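Local coordinates for protein putative phosphomannomutase (Thermus thermophilus, PDB 1TUO) that probably acts as a magnesium-dependent phosphosugar mutase of the phosphohexose mutase family, possibly a phosphopentomutase, at residues 266-278 and 292-304. Residues are numbered along the deposited sequence; the frame is centred on the assembly and turned at random.
Sequences NPHQVLTTLALYR and AVTWLLDRLGERL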
# COMPACT_ATOMS: atom_id res chain seq x y z
N ASN A 266 4.83 -11.56 7.07
CA ASN A 266 3.83 -10.50 7.14
C ASN A 266 4.30 -9.04 7.16
O ASN A 266 5.49 -8.75 7.31
CB ASN A 266 2.88 -10.76 8.32
CG ASN A 266 3.50 -10.47 9.67
OD1 ASN A 266 4.28 -9.53 9.81
ND2 ASN A 266 3.14 -11.26 10.67
N PRO A 267 3.36 -8.09 6.99
CA PRO A 267 3.65 -6.66 6.99
C PRO A 267 4.44 -6.13 8.17
O PRO A 267 5.24 -5.21 8.01
CB PRO A 267 2.27 -6.03 6.90
CG PRO A 267 1.54 -7.01 6.01
CD PRO A 267 1.95 -8.33 6.62
N HIS A 268 4.21 -6.69 9.35
CA HIS A 268 4.90 -6.26 10.56
C HIS A 268 6.36 -6.66 10.45
O HIS A 268 7.26 -5.92 10.84
CB HIS A 268 4.27 -6.93 11.79
CG HIS A 268 2.80 -6.70 11.89
ND1 HIS A 268 2.25 -5.51 12.34
CD2 HIS A 268 1.75 -7.50 11.57
CE1 HIS A 268 0.93 -5.59 12.28
NE2 HIS A 268 0.60 -6.78 11.82
N GLN A 269 6.59 -7.85 9.90
CA GLN A 269 7.94 -8.35 9.72
C GLN A 269 8.64 -7.53 8.64
O GLN A 269 9.80 -7.15 8.79
CB GLN A 269 7.91 -9.83 9.33
CG GLN A 269 7.42 -10.73 10.47
CD GLN A 269 7.23 -12.17 10.05
OE1 GLN A 269 6.27 -12.50 9.34
NE2 GLN A 269 8.14 -13.04 10.47
N VAL A 270 7.93 -7.24 7.56
CA VAL A 270 8.52 -6.44 6.49
C VAL A 270 8.87 -5.04 6.99
O VAL A 270 9.98 -4.56 6.78
CB VAL A 270 7.58 -6.30 5.29
CG1 VAL A 270 8.06 -5.18 4.36
CG2 VAL A 270 7.51 -7.61 4.54
N LEU A 271 7.91 -4.40 7.64
CA LEU A 271 8.12 -3.04 8.13
C LEU A 271 9.28 -2.92 9.11
O LEU A 271 10.13 -2.04 8.96
CB LEU A 271 6.84 -2.51 8.78
CG LEU A 271 6.94 -1.09 9.35
CD1 LEU A 271 7.26 -0.09 8.24
CD2 LEU A 271 5.61 -0.74 10.02
N THR A 272 9.32 -3.80 10.11
CA THR A 272 10.39 -3.73 11.09
C THR A 272 11.75 -4.11 10.50
O THR A 272 12.77 -3.52 10.86
CB THR A 272 10.09 -4.63 12.32
OG1 THR A 272 9.89 -5.98 11.91
CG2 THR A 272 8.86 -4.12 13.04
N THR A 273 11.76 -5.09 9.60
CA THR A 273 13.01 -5.52 8.97
C THR A 273 13.57 -4.35 8.16
O THR A 273 14.77 -4.07 8.21
CB THR A 273 12.79 -6.73 8.04
OG1 THR A 273 12.39 -7.87 8.81
CG2 THR A 273 14.07 -7.07 7.28
N LEU A 274 12.71 -3.66 7.41
CA LEU A 274 13.16 -2.53 6.61
C LEU A 274 13.49 -1.32 7.48
O LEU A 274 14.38 -0.54 7.14
CB LEU A 274 12.10 -2.16 5.55
CG LEU A 274 11.98 -3.16 4.40
CD1 LEU A 274 10.96 -2.63 3.38
CD2 LEU A 274 13.34 -3.37 3.72
N ALA A 275 12.80 -1.17 8.60
CA ALA A 275 13.10 -0.05 9.48
C ALA A 275 14.51 -0.25 10.03
O ALA A 275 15.30 0.69 10.10
CB ALA A 275 12.10 0.03 10.63
N LEU A 276 14.82 -1.48 10.42
CA LEU A 276 16.14 -1.79 10.97
C LEU A 276 17.22 -1.56 9.92
O LEU A 276 18.24 -0.94 10.20
CB LEU A 276 16.20 -3.24 11.44
CG LEU A 276 17.55 -3.72 11.98
CD1 LEU A 276 17.93 -2.89 13.20
CD2 LEU A 276 17.44 -5.19 12.37
N TYR A 277 16.99 -2.08 8.72
CA TYR A 277 17.95 -1.94 7.64
C TYR A 277 18.23 -0.48 7.30
O TYR A 277 19.39 -0.07 7.21
CB TYR A 277 17.44 -2.67 6.39
CG TYR A 277 18.34 -2.51 5.19
CD1 TYR A 277 17.93 -1.82 4.06
CD2 TYR A 277 19.63 -3.04 5.20
CE1 TYR A 277 18.77 -1.65 2.96
CE2 TYR A 277 20.49 -2.88 4.11
CZ TYR A 277 20.06 -2.18 3.00
OH TYR A 277 20.91 -2.00 1.93
N ARG A 278 17.17 0.31 7.15
CA ARG A 278 17.34 1.72 6.81
C ARG A 278 18.02 2.48 7.95
O ARG A 278 18.85 3.36 7.70
CB ARG A 278 15.99 2.35 6.47
CG ARG A 278 15.47 1.94 5.09
CD ARG A 278 13.99 2.28 4.90
NE ARG A 278 13.70 3.71 4.76
CZ ARG A 278 14.00 4.45 3.69
NH1 ARG A 278 14.59 3.91 2.64
NH2 ARG A 278 13.66 5.74 3.66
N ALA A 292 -2.55 -0.24 14.33
CA ALA A 292 -2.57 -1.70 14.31
C ALA A 292 -1.22 -2.34 13.99
O ALA A 292 -1.12 -3.57 13.86
CB ALA A 292 -3.63 -2.19 13.32
N VAL A 293 -0.18 -1.52 13.88
CA VAL A 293 1.15 -2.02 13.60
C VAL A 293 1.83 -2.57 14.85
O VAL A 293 1.64 -2.05 15.95
CB VAL A 293 2.04 -0.89 12.99
CG1 VAL A 293 3.49 -1.34 12.91
CG2 VAL A 293 1.52 -0.53 11.60
N THR A 294 2.61 -3.62 14.66
CA THR A 294 3.35 -4.30 15.73
C THR A 294 4.07 -3.36 16.68
O THR A 294 4.63 -2.36 16.25
CB THR A 294 4.41 -5.25 15.14
OG1 THR A 294 5.19 -5.82 16.21
CG2 THR A 294 5.34 -4.49 14.20
N TRP A 295 4.07 -3.70 17.97
CA TRP A 295 4.77 -2.86 18.93
C TRP A 295 6.27 -3.14 18.89
O TRP A 295 7.03 -2.55 19.66
CB TRP A 295 4.23 -3.05 20.35
CG TRP A 295 4.10 -4.47 20.79
CD1 TRP A 295 4.69 -5.57 20.24
CD2 TRP A 295 3.33 -4.93 21.90
NE1 TRP A 295 4.33 -6.70 20.95
CE2 TRP A 295 3.50 -6.34 21.97
CE3 TRP A 295 2.51 -4.30 22.85
CZ2 TRP A 295 2.88 -7.11 22.95
CZ3 TRP A 295 1.90 -5.08 23.83
CH2 TRP A 295 2.09 -6.47 23.87
N LEU A 296 6.70 -4.05 18.01
CA LEU A 296 8.12 -4.33 17.91
C LEU A 296 8.79 -3.10 17.31
O LEU A 296 9.97 -2.84 17.54
CB LEU A 296 8.39 -5.55 17.03
CG LEU A 296 8.68 -6.88 17.74
CD1 LEU A 296 7.39 -7.44 18.34
CD2 LEU A 296 9.28 -7.88 16.76
N LEU A 297 8.04 -2.32 16.53
CA LEU A 297 8.63 -1.12 15.93
C LEU A 297 8.93 -0.12 17.04
O LEU A 297 10.01 0.49 17.07
CB LEU A 297 7.70 -0.50 14.90
CG LEU A 297 8.26 0.73 14.17
CD1 LEU A 297 9.59 0.38 13.51
CD2 LEU A 297 7.26 1.20 13.13
N ASP A 298 7.98 0.05 17.96
CA ASP A 298 8.17 0.97 19.09
C ASP A 298 9.39 0.54 19.89
O ASP A 298 10.23 1.36 20.26
CB ASP A 298 6.95 0.96 20.02
CG ASP A 298 5.65 1.21 19.29
OD1 ASP A 298 4.94 2.17 19.67
OD2 ASP A 298 5.33 0.45 18.36
N ARG A 299 9.48 -0.76 20.17
CA ARG A 299 10.60 -1.31 20.94
C ARG A 299 11.92 -1.12 20.20
O ARG A 299 12.93 -0.76 20.81
CB ARG A 299 10.36 -2.80 21.24
CG ARG A 299 11.51 -3.50 21.98
CD ARG A 299 11.83 -2.86 23.33
NE ARG A 299 10.80 -3.12 24.34
CZ ARG A 299 10.66 -4.26 25.00
NH1 ARG A 299 11.49 -5.28 24.77
NH2 ARG A 299 9.70 -4.39 25.91
N LEU A 300 11.92 -1.34 18.89
CA LEU A 300 13.14 -1.18 18.12
C LEU A 300 13.62 0.27 18.24
O LEU A 300 14.81 0.54 18.41
CB LEU A 300 12.90 -1.53 16.64
CG LEU A 300 14.13 -1.64 15.74
CD1 LEU A 300 15.00 -2.82 16.18
CD2 LEU A 300 13.70 -1.82 14.29
N GLY A 301 12.67 1.20 18.17
CA GLY A 301 13.00 2.60 18.27
C GLY A 301 13.56 2.99 19.63
O GLY A 301 14.47 3.81 19.71
N GLU A 302 13.03 2.42 20.70
CA GLU A 302 13.54 2.74 22.03
C GLU A 302 14.91 2.09 22.24
O GLU A 302 15.80 2.68 22.86
CB GLU A 302 12.56 2.29 23.12
CG GLU A 302 12.55 0.80 23.39
CD GLU A 302 11.54 0.41 24.46
OE1 GLU A 302 10.32 0.60 24.22
OE2 GLU A 302 11.96 -0.08 25.53
N ARG A 303 15.07 0.89 21.70
CA ARG A 303 16.32 0.14 21.84
C ARG A 303 17.48 0.74 21.04
O ARG A 303 18.59 0.88 21.57
CB ARG A 303 16.12 -1.32 21.40
CG ARG A 303 15.44 -2.24 22.42
CD ARG A 303 16.43 -2.79 23.44
NE ARG A 303 15.79 -3.61 24.48
CZ ARG A 303 15.80 -4.94 24.51
NH1 ARG A 303 16.40 -5.64 23.55
NH2 ARG A 303 15.22 -5.57 25.52
N LEU A 304 17.23 1.09 19.78
CA LEU A 304 18.28 1.63 18.92
C LEU A 304 18.42 3.14 18.86
O LEU A 304 19.46 3.65 18.44
CB LEU A 304 18.12 1.07 17.50
CG LEU A 304 18.18 -0.45 17.40
CD1 LEU A 304 18.11 -0.85 15.94
CD2 LEU A 304 19.47 -0.97 18.03
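Two near-parallel helices of the third alpha/beta/alpha domain of the phosphohexose mutase fold, 267-280 and 296-304, pack side by side, joined in sequence through strand 286-290; their segment axes approach to 10.1 Å and cross at -16°. Polar contact is confined to the N-terminal end, where H268 meets the loop leading into the second helix. T294 N donates to H268 ND1 at 3.0 Å; the N-H...N angle of 147° and a donor tilted out of the imidazole plane mark a bent bond. Accepting at ND1 implies that this nitrogen carries no proton. At the ring edge, CE1 of H268 lies 3.3 Å from A292 O, a buried carbonyl with no hydrogen-bond donor in the model. T294 OG1, turned anti to its own nitrogen (chi1 175°), faces away from H268, capping L296 N and bonding E444, while T294 CG2 meets T272 CG2 tip to tip at 3.7 Å. A leucine replacing H268 would probably leave T294 N without its mate on this side. The side chains of L271 and V293 cross at about a right angle, L271 CD2 3.6 Å from V293 CG1. Between the helices the contact is aliphatic: A275 CB lies 3.8 Å from L297 CD1, and L276 CB 4.0 Å from L300 CD2. L276 and L304 close the far end, their CD1 atoms tightly packed at 3.4 Å. One directional bond thus ties loop to helix start, E444 holding T294 from outside, whereas nonpolar packing, with little directional demand, joins the helices beyond.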